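Local coordinates for SAM dependent methyltransferase (Agrobacterium tumefaciens, PDB 2IGT), which probably transfers methyl groups from S-adenosylmethionine, which it binds, to an acceptor substrate, at residues F134-V139 with L319-F324; W143-V148 with S168-A173; R206-C209 with K214-Q217. All blocks are in the same frame, centred on the assembly; numbering follows the deposited sequence. Where two conformers were deposited one is given.

In the fold
The three contacts sample one S-adenosylmethionine-dependent methyltransferase domain, whose central strands run in the order 205-208, 177-181, 156-160, 228-231, 268-273, 318-328, 297-306, as in the class I family, with strand 30-39 added at the far edge. Contact 1 includes Phe134 of the cofactor pocket and packs the turn before helix 138-150 on strand 318-328, in the antiparallel part of the sheet. Contact 2, about 17 Å from contact 1 between centres, takes up the same helix and pairs it with helix 166-173. Contact 3 joins strand 205-208, at the edge away from strand 30-39, to helix 212-222; about 24 Å separates its centre from that of contact 1, yet the Phe215 side chain is about 8 Å from bound S-adenosylmethionine.

Contact 1: residues F134-V139 with L319-F324; sequences FPEQIV and LSTSLF
Beside the S-adenosylmethionine pocket, to which Phe134 contributes, the 3-10 turn leading into helix 138-150 sets Glu136 against Thr321 of strand 318-328. The two side chains come from opposite directions. Glu136 CG lies 3.3 Å from Thr321 OG1, a van der Waals touch, while Glu136 OE2 passes 3.4 Å from Thr321 CB. The carboxylate end is brought to the threonine because CG sits between the backbone N and carbonyl carbon (chi1 65°) and the chain bends again at chi2. Its OE2 is hydrogen-bonded to Tyr274 OH, whereas Thr321 OG1 bonds to Leu303 O. Thr321 and Ser322 both face Leu303 in a classic beta bulge of the antiparallel pair 297-306 and 318-328, and both direct their CB atoms toward the turn. One step along, Gln137 reaches Ser322 through water, which accepts a weak 3.3 Å bond from Gln137 NE2. The water stands 2.9 Å from Ser322 OG and donates to Leu323 O. Gln137 NE2 and Ser322 OG are themselves 3.9 Å apart, and the water joins them, weakly on the glutamine side. Gln137 NE2 also bonds to Tyr274 OH, so a single tyrosine hydroxyl links it with Glu136 OE2.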
loop_
_atom_site.group_PDB
_atom_site.type_symbol
_atom_site.label_atom_id
_atom_site.label_comp_id
_atom_site.label_asym_id
_atom_site.label_seq_id
_atom_site.Cartn_x
_atom_site.Cartn_y
_atom_site.Cartn_z
ATOM N N PHE A 134 15.816 16.351 -13.548
ATOM C CA PHE A 134 16.085 15.889 -14.895
ATOM C C PHE A 134 16.850 17.019 -15.581
ATOM O O PHE A 134 16.240 17.908 -16.188
ATOM C CB PHE A 134 14.754 15.569 -15.615
ATOM C CG PHE A 134 14.067 14.336 -15.105
ATOM C CD1 PHE A 134 14.356 13.077 -15.644
ATOM C CD2 PHE A 134 13.143 14.423 -14.084
ATOM C CE1 PHE A 134 13.715 11.927 -15.178
ATOM C CE2 PHE A 134 12.509 13.271 -13.590
ATOM C CZ PHE A 134 12.790 12.017 -14.147
ATOM N N PRO A 135 18.197 17.031 -15.450
ATOM C CA PRO A 135 18.931 18.240 -15.836
ATOM C C PRO A 135 18.871 18.562 -17.320
ATOM O O PRO A 135 19.071 19.713 -17.714
ATOM C CB PRO A 135 20.381 17.950 -15.419
ATOM C CG PRO A 135 20.452 16.498 -15.177
ATOM C CD PRO A 135 19.078 15.959 -14.939
ATOM N N GLU A 136 18.602 17.556 -18.139
ATOM C CA GLU A 136 18.442 17.797 -19.590
ATOM C C GLU A 136 17.304 18.787 -19.881
ATOM O O GLU A 136 17.332 19.494 -20.900
ATOM C CB GLU A 136 18.190 16.472 -20.343
ATOM C CG GLU A 136 16.890 15.755 -20.018
ATOM C CD GLU A 136 16.970 14.811 -18.817
ATOM O OE1 GLU A 136 17.897 14.923 -17.982
ATOM O OE2 GLU A 136 16.093 13.930 -18.697
ATOM N N GLN A 137 16.313 18.833 -18.983
ATOM C CA GLN A 137 15.168 19.749 -19.100
ATOM C C GLN A 137 15.582 21.232 -19.107
ATOM O O GLN A 137 14.759 22.111 -19.381
ATOM C CB GLN A 137 14.125 19.457 -18.005
ATOM C CG GLN A 137 13.383 18.098 -18.198
ATOM C CD GLN A 137 12.438 18.121 -19.392
ATOM O OE1 GLN A 137 11.831 19.160 -19.699
ATOM N NE2 GLN A 137 12.313 16.995 -20.079
ATOM N N ILE A 138 16.862 21.503 -18.831
ATOM C CA ILE A 138 17.391 22.873 -18.910
ATOM C C ILE A 138 17.130 23.546 -20.262
ATOM O O ILE A 138 16.940 24.756 -20.323
ATOM C CB ILE A 138 18.895 22.950 -18.578
ATOM C CG1 ILE A 138 19.293 24.416 -18.274
ATOM C CG2 ILE A 138 19.747 22.322 -19.719
ATOM C CD1 ILE A 138 20.712 24.617 -17.724
ATOM N N VAL A 139 17.108 22.764 -21.345
ATOM C CA VAL A 139 16.762 23.343 -22.639
ATOM C C VAL A 139 15.337 23.967 -22.605
ATOM O O VAL A 139 15.150 25.098 -23.064
ATOM C CB VAL A 139 16.927 22.330 -23.794
ATOM C CG1 VAL A 139 16.703 23.001 -25.140
ATOM C CG2 VAL A 139 18.325 21.693 -23.734
ATOM N N LEU A 319 22.787 10.577 -25.632
ATOM C CA LEU A 319 21.845 9.827 -24.824
ATOM C C LEU A 319 20.482 10.521 -24.872
ATOM O O LEU A 319 20.290 11.584 -24.273
ATOM C CB LEU A 319 22.309 9.714 -23.373
ATOM C CG LEU A 319 21.341 8.983 -22.422
ATOM C CD1 LEU A 319 21.062 7.519 -22.873
ATOM C CD2 LEU A 319 21.892 9.009 -20.997
ATOM N N SER A 320 19.547 9.931 -25.603
ATOM C CA SER A 320 18.237 10.525 -25.736
ATOM C C SER A 320 17.419 10.183 -24.483
ATOM O O SER A 320 17.375 9.021 -24.069
ATOM C CB SER A 320 17.570 10.002 -26.998
ATOM O OG SER A 320 16.275 10.534 -27.138
ATOM N N THR A 321 16.808 11.199 -23.876
ATOM C CA THR A 321 16.119 11.040 -22.599
ATOM C C THR A 321 14.582 11.012 -22.695
ATOM O O THR A 321 13.926 10.396 -21.875
ATOM C CB THR A 321 16.481 12.193 -21.619
ATOM O OG1 THR A 321 15.896 13.423 -22.070
ATOM C CG2 THR A 321 18.017 12.404 -21.563
ATOM N N SER A 322 14.009 11.723 -23.666
ATOM C CA SER A 322 12.581 12.002 -23.594
ATOM C C SER A 322 12.124 12.595 -24.906
ATOM O O SER A 322 12.950 12.945 -25.767
ATOM C CB SER A 322 12.274 13.011 -22.452
ATOM O OG SER A 322 13.144 14.124 -22.576
ATOM N N LEU A 323 10.801 12.658 -25.057
ATOM C CA LEU A 323 10.158 13.294 -26.212
ATOM C C LEU A 323 9.641 14.649 -25.801
ATOM O O LEU A 323 9.466 14.951 -24.602
ATOM C CB LEU A 323 8.958 12.458 -26.688
ATOM C CG LEU A 323 9.151 10.941 -26.751
ATOM C CD1 LEU A 323 7.808 10.268 -27.138
ATOM C CD2 LEU A 323 10.271 10.567 -27.751
ATOM N N PHE A 324 9.425 15.494 -26.797
ATOM C CA PHE A 324 8.781 16.774 -26.524
ATOM C C PHE A 324 7.983 17.197 -27.736
ATOM O O PHE A 324 8.276 16.807 -28.879
ATOM C CB PHE A 324 9.791 17.869 -26.169
ATOM C CG PHE A 324 10.534 18.418 -27.378
ATOM C CD1 PHE A 324 11.646 17.746 -27.880
ATOM C CD2 PHE A 324 10.101 19.576 -28.019
ATOM C CE1 PHE A 324 12.325 18.215 -29.018
ATOM C CE2 PHE A 324 10.769 20.072 -29.141
ATOM C CZ PHE A 324 11.887 19.392 -29.647
HETATM O O HOH W 1 11.464 16.407 -23.222
#

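Contact 2: residues W143-V148 with S168-A173; sequences WLKNAV and SLVAAA
Leu144 and Ala171 meet methyl to methyl between two neighbouring helices, with Leu144 CD2 4.0 Å from Ala171 CB. The helical segments run nearly parallel, their axes crossing at -22° and approaching to 8.9 Å, a spacing consistent with the small alanine in the interface. Leu144 has its CG swung opposite the backbone N (chi1 174°), which carries the branch across the gap so that one of its two methyls does the touching. Ala171 can offer just CB and its backbone: while CB receives Leu144, the carbonyl oxygen of Ala171 is met one helical turn further on by Val148 CG1, at 4.0 Å. Leu144 and Val148, four residues apart, thus address the same residue at two different points. Val170, its CG1 opposite the backbone N (chi1 172°), turns that methyl to Lys145 instead, 3.8 Å from Lys145 CB. The lysine takes part through the root of its side chain alone; the chain then extends away from helix 166-173, and NZ forms a salt bridge with Glu149 on its own helix. Strand 156-160 connects the two helices and continues through helix 166-173 into strand 177-181, a beta-alpha-beta crossover of the Rossmann-like methyltransferase fold. Beneath the pair lies the sheet: Leu144 rests on Ile228 and Leu230, Ala171 on Val178, and Val148 packs on Ala174 and Ala176 in the loop beyond the second helix. Van der Waals contacts of this kind, one of them between a methyl and a carbonyl oxygen, imply that shape and burial of apolar surface hold the helices side by side, whereas the one charge at the interface is satisfied within its own helix, at the margin of an otherwise buried contact.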
loop_
_atom_site.group_PDB
_atom_site.type_symbol
_atom_site.label_atom_id
_atom_site.label_comp_id
_atom_site.label_asym_id
_atom_site.label_seq_id
_atom_site.Cartn_x
_atom_site.Cartn_y
_atom_site.Cartn_z
ATOM N N TRP A 143 14.036 28.064 -22.637
ATOM C CA TRP A 143 12.916 28.554 -23.447
ATOM C C TRP A 143 11.915 29.306 -22.547
ATOM O O TRP A 143 11.495 30.415 -22.858
ATOM C CB TRP A 143 12.230 27.423 -24.240
ATOM C CG TRP A 143 10.985 27.927 -24.918
ATOM C CD1 TRP A 143 10.874 28.475 -26.175
ATOM C CD2 TRP A 143 9.679 27.969 -24.342
ATOM N NE1 TRP A 143 9.560 28.864 -26.407
ATOM C CE2 TRP A 143 8.811 28.563 -25.298
ATOM C CE3 TRP A 143 9.149 27.553 -23.103
ATOM C CZ2 TRP A 143 7.433 28.747 -25.051
ATOM C CZ3 TRP A 143 7.777 27.736 -22.862
ATOM C CH2 TRP A 143 6.941 28.334 -23.829
ATOM N N LEU A 144 11.580 28.690 -21.414
ATOM C CA LEU A 144 10.673 29.265 -20.420
ATOM C C LEU A 144 11.196 30.578 -19.796
ATOM O O LEU A 144 10.489 31.572 -19.766
ATOM C CB LEU A 144 10.409 28.207 -19.338
ATOM C CG LEU A 144 9.606 28.624 -18.110
ATOM C CD1 LEU A 144 8.192 28.983 -18.511
ATOM C CD2 LEU A 144 9.615 27.460 -17.074
ATOM N N LYS A 145 12.433 30.561 -19.302
ATOM C CA LYS A 145 13.082 31.767 -18.772
ATOM C C LYS A 145 13.018 32.911 -19.786
ATOM O O LYS A 145 12.566 34.017 -19.442
ATOM C CB LYS A 145 14.541 31.464 -18.348
ATOM C CG LYS A 145 15.282 32.627 -17.633
ATOM C CD LYS A 145 16.623 32.104 -17.092
ATOM C CE LYS A 145 17.505 33.171 -16.395
ATOM N NZ LYS A 145 17.828 34.246 -17.322
ATOM N N ASN A 146 13.474 32.659 -21.017
ATOM C CA ASN A 146 13.419 33.662 -22.084
ATOM C C ASN A 146 12.001 34.205 -22.309
ATOM O O ASN A 146 11.800 35.426 -22.368
ATOM C CB ASN A 146 13.956 33.106 -23.409
ATOM C CG ASN A 146 13.782 34.103 -24.568
ATOM O OD1 ASN A 146 12.895 33.956 -25.411
ATOM N ND2 ASN A 146 14.596 35.148 -24.566
ATOM N N ALA A 147 11.030 33.301 -22.444
ATOM C CA ALA A 147 9.644 33.703 -22.668
ATOM C C ALA A 147 9.126 34.614 -21.541
ATOM O O ALA A 147 8.539 35.649 -21.831
ATOM C CB ALA A 147 8.725 32.494 -22.845
ATOM N N VAL A 148 9.390 34.247 -20.282
ATOM C CA VAL A 148 8.904 35.025 -19.134
ATOM C C VAL A 148 9.638 36.369 -19.040
ATOM O O VAL A 148 9.003 37.418 -18.905
ATOM C CB VAL A 148 9.012 34.244 -17.780
ATOM C CG1 VAL A 148 8.612 35.137 -16.575
ATOM C CG2 VAL A 148 8.137 32.989 -17.804
ATOM N N SER A 168 9.225 25.367 -12.150
ATOM C CA SER A 168 8.398 26.307 -11.405
ATOM C C SER A 168 9.269 27.411 -10.842
ATOM O O SER A 168 8.890 28.581 -10.859
ATOM C CB SER A 168 7.663 25.583 -10.271
ATOM O OG SER A 168 6.842 24.561 -10.817
ATOM N N LEU A 169 10.450 27.032 -10.354
ATOM C CA LEU A 169 11.344 27.997 -9.723
ATOM C C LEU A 169 12.010 28.918 -10.746
ATOM O O LEU A 169 12.135 30.132 -10.503
ATOM C CB LEU A 169 12.380 27.274 -8.841
ATOM C CG LEU A 169 11.771 26.481 -7.680
ATOM C CD1 LEU A 169 12.854 25.755 -6.896
ATOM C CD2 LEU A 169 10.902 27.363 -6.735
ATOM N N VAL A 170 12.389 28.351 -11.896
ATOM C CA VAL A 170 12.922 29.146 -13.019
ATOM C C VAL A 170 11.898 30.219 -13.435
ATOM O O VAL A 170 12.239 31.400 -13.552
ATOM C CB VAL A 170 13.341 28.260 -14.236
ATOM C CG1 VAL A 170 13.701 29.129 -15.429
ATOM C CG2 VAL A 170 14.563 27.359 -13.886
ATOM N N ALA A 171 10.644 29.808 -13.629
ATOM C CA ALA A 171 9.581 30.750 -14.029
ATOM C C ALA A 171 9.370 31.839 -12.978
ATOM O O ALA A 171 9.333 33.041 -13.293
ATOM C CB ALA A 171 8.274 30.012 -14.344
ATOM N N ALA A 172 9.262 31.423 -11.721
ATOM C CA ALA A 172 9.084 32.366 -10.617
ATOM C C ALA A 172 10.263 33.343 -10.437
ATOM O O ALA A 172 10.041 34.547 -10.171
ATOM C CB ALA A 172 8.774 31.608 -9.306
ATOM N N ALA A 173 11.493 32.863 -10.610
ATOM C CA ALA A 173 12.679 33.739 -10.524
ATOM C C ALA A 173 12.619 34.819 -11.597
ATOM O O ALA A 173 13.033 35.953 -11.368
ATOM C CB ALA A 173 13.953 32.951 -10.670
#

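Contact 3: residues R206-C209 with K214-Q217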
loop_
_atom_site.group_PDB
_atom_site.type_symbol
_atom_site.label_atom_id
_atom_site.label_comp_id
_atom_site.label_asym_id
_atom_site.label_seq_id
_atom_site.Cartn_x
_atom_site.Cartn_y
_atom_site.Cartn_z
ATOM N N ARG A 206 1.804 28.988 -6.494
ATOM C CA ARG A 206 0.672 28.317 -5.876
ATOM C C ARG A 206 0.857 26.790 -6.003
ATOM O O ARG A 206 0.954 26.257 -7.120
ATOM C CB ARG A 206 -0.636 28.821 -6.516
ATOM C CG ARG A 206 -1.841 27.918 -6.332
ATOM C CD ARG A 206 -3.123 28.603 -6.810
ATOM N NE ARG A 206 -3.192 28.651 -8.274
ATOM C CZ ARG A 206 -4.313 28.775 -8.977
ATOM N NH1 ARG A 206 -5.483 28.903 -8.354
ATOM N NH2 ARG A 206 -4.260 28.796 -10.302
ATOM N N TRP A 207 0.932 26.106 -4.856
ATOM C CA TRP A 207 1.253 24.671 -4.803
ATOM C C TRP A 207 -0.041 23.908 -4.728
ATOM O O TRP A 207 -0.816 24.098 -3.778
ATOM C CB TRP A 207 2.124 24.337 -3.574
ATOM C CG TRP A 207 3.442 25.061 -3.541
ATOM C CD1 TRP A 207 3.758 26.147 -2.765
ATOM C CD2 TRP A 207 4.613 24.768 -4.320
ATOM N NE1 TRP A 207 5.050 26.546 -3.016
ATOM C CE2 TRP A 207 5.601 25.715 -3.959
ATOM C CE3 TRP A 207 4.926 23.800 -5.281
ATOM C CZ2 TRP A 207 6.881 25.733 -4.537
ATOM C CZ3 TRP A 207 6.199 23.826 -5.870
ATOM C CH2 TRP A 207 7.164 24.783 -5.483
ATOM N N ILE A 208 -0.310 23.084 -5.736
ATOM C CA ILE A 208 -1.585 22.421 -5.832
ATOM C C ILE A 208 -1.325 20.910 -5.740
ATOM O O ILE A 208 -0.632 20.352 -6.590
ATOM C CB ILE A 208 -2.322 22.747 -7.188
ATOM C CG1 ILE A 208 -2.637 24.253 -7.336
ATOM C CG2 ILE A 208 -3.594 21.900 -7.345
ATOM C CD1 ILE A 208 -3.627 24.846 -6.313
ATOM N N CYS A 209 -1.871 20.267 -4.708
ATOM C CA CYS A 209 -1.720 18.824 -4.556
ATOM C C CYS A 209 -3.041 18.173 -4.998
ATOM O O CYS A 209 -3.995 18.064 -4.227
ATOM C CB CYS A 209 -1.344 18.463 -3.119
ATOM S SG CYS A 209 -0.992 16.687 -2.914
ATOM N N LYS A 214 -7.916 16.508 -13.215
ATOM C CA LYS A 214 -9.016 17.036 -12.417
ATOM C C LYS A 214 -8.807 18.542 -12.186
ATOM O O LYS A 214 -9.738 19.342 -12.350
ATOM C CB LYS A 214 -9.107 16.317 -11.080
ATOM C CG LYS A 214 -10.240 16.832 -10.158
ATOM C CD LYS A 214 -10.481 15.860 -8.968
ATOM C CE LYS A 214 -11.346 14.651 -9.371
ATOM N NZ LYS A 214 -11.292 13.505 -8.376
ATOM N N PHE A 215 -7.578 18.921 -11.842
ATOM C CA PHE A 215 -7.291 20.327 -11.609
ATOM C C PHE A 215 -7.581 21.152 -12.871
ATOM O O PHE A 215 -8.246 22.198 -12.801
ATOM C CB PHE A 215 -5.845 20.581 -11.171
ATOM C CG PHE A 215 -5.552 22.050 -10.978
ATOM C CD1 PHE A 215 -6.131 22.749 -9.909
ATOM C CD2 PHE A 215 -4.768 22.754 -11.894
ATOM C CE1 PHE A 215 -5.880 24.111 -9.723
ATOM C CE2 PHE A 215 -4.522 24.124 -11.718
ATOM C CZ PHE A 215 -5.079 24.801 -10.632
ATOM N N ILE A 216 -7.064 20.716 -14.020
ATOM C CA ILE A 216 -7.245 21.545 -15.226
ATOM C C ILE A 216 -8.689 21.569 -15.725
ATOM O O ILE A 216 -9.130 22.593 -16.262
ATOM C CB ILE A 216 -6.252 21.239 -16.389
ATOM C CG1 ILE A 216 -6.407 19.789 -16.885
ATOM C CG2 ILE A 216 -4.795 21.609 -15.989
ATOM C CD1 ILE A 216 -5.667 19.517 -18.195
ATOM N N GLN A 217 -9.446 20.488 -15.514
ATOM C CA GLN A 217 -10.885 20.530 -15.854
ATOM C C GLN A 217 -11.635 21.503 -14.960
ATOM O O GLN A 217 -12.530 22.225 -15.430
ATOM C CB GLN A 217 -11.558 19.141 -15.832
ATOM C CG GLN A 217 -12.755 19.140 -16.801
ATOM C CD GLN A 217 -13.617 17.886 -16.790
ATOM O OE1 GLN A 217 -13.324 16.889 -16.113
ATOM N NE2 GLN A 217 -14.693 17.932 -17.567
#
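With its CG opposite the backbone N (chi1 178°), Phe215 projects its ring from helix 212-222 toward strand 205-208, and Ile208 meets it with both branches: CG2 opposite the backbone N, CG1 beside it. The isoleucine crosses the aromatic side chain at about a right angle. Its CG2 makes an off-centre CH-pi contact, 4.2 Å from the centroid of the Phe215 ring and 29° off the ring normal. The closest approach is oblique, Ile208 CG2 lying 3.7 Å from Phe215 CD1, while Ile208 CG1 comes to 4.0 Å from Phe215 CE1. Strand 205-208 is the outermost strand at this end of the sheet, and its alternation divides the work: Arg206 and Ile208 turn toward helix 212-222, whereas Trp207 packs against helix 185-198 on the opposite face, in keeping with the alpha-beta-alpha layering of the class I methyltransferase fold. Neighbouring strand 177-181 extends the bed for the ring, since Phe215 also touches Thr179 and Val181. At the far end of the ring, in the conformer described here of the two modelled for Arg206, the guanidinium approaches with its NH2 near the plane of the Phe215 ring, 4.1 Å from Phe215 CZ. Seen from the arginine, CZ stands over one guanidinium face, toward the rim; the two planes are 83° apart, so the ring presents its edge to the flat charged group. The same NH2 is hydrogen-bonded to Thr179 OG1 and has a long, weak ion pair with Glu219, which gives the arginine polar partners beside its contact with the ring. A glycerol molecule, probably from the crystallisation liquor, lies about 3 Å from the Phe215 side chain.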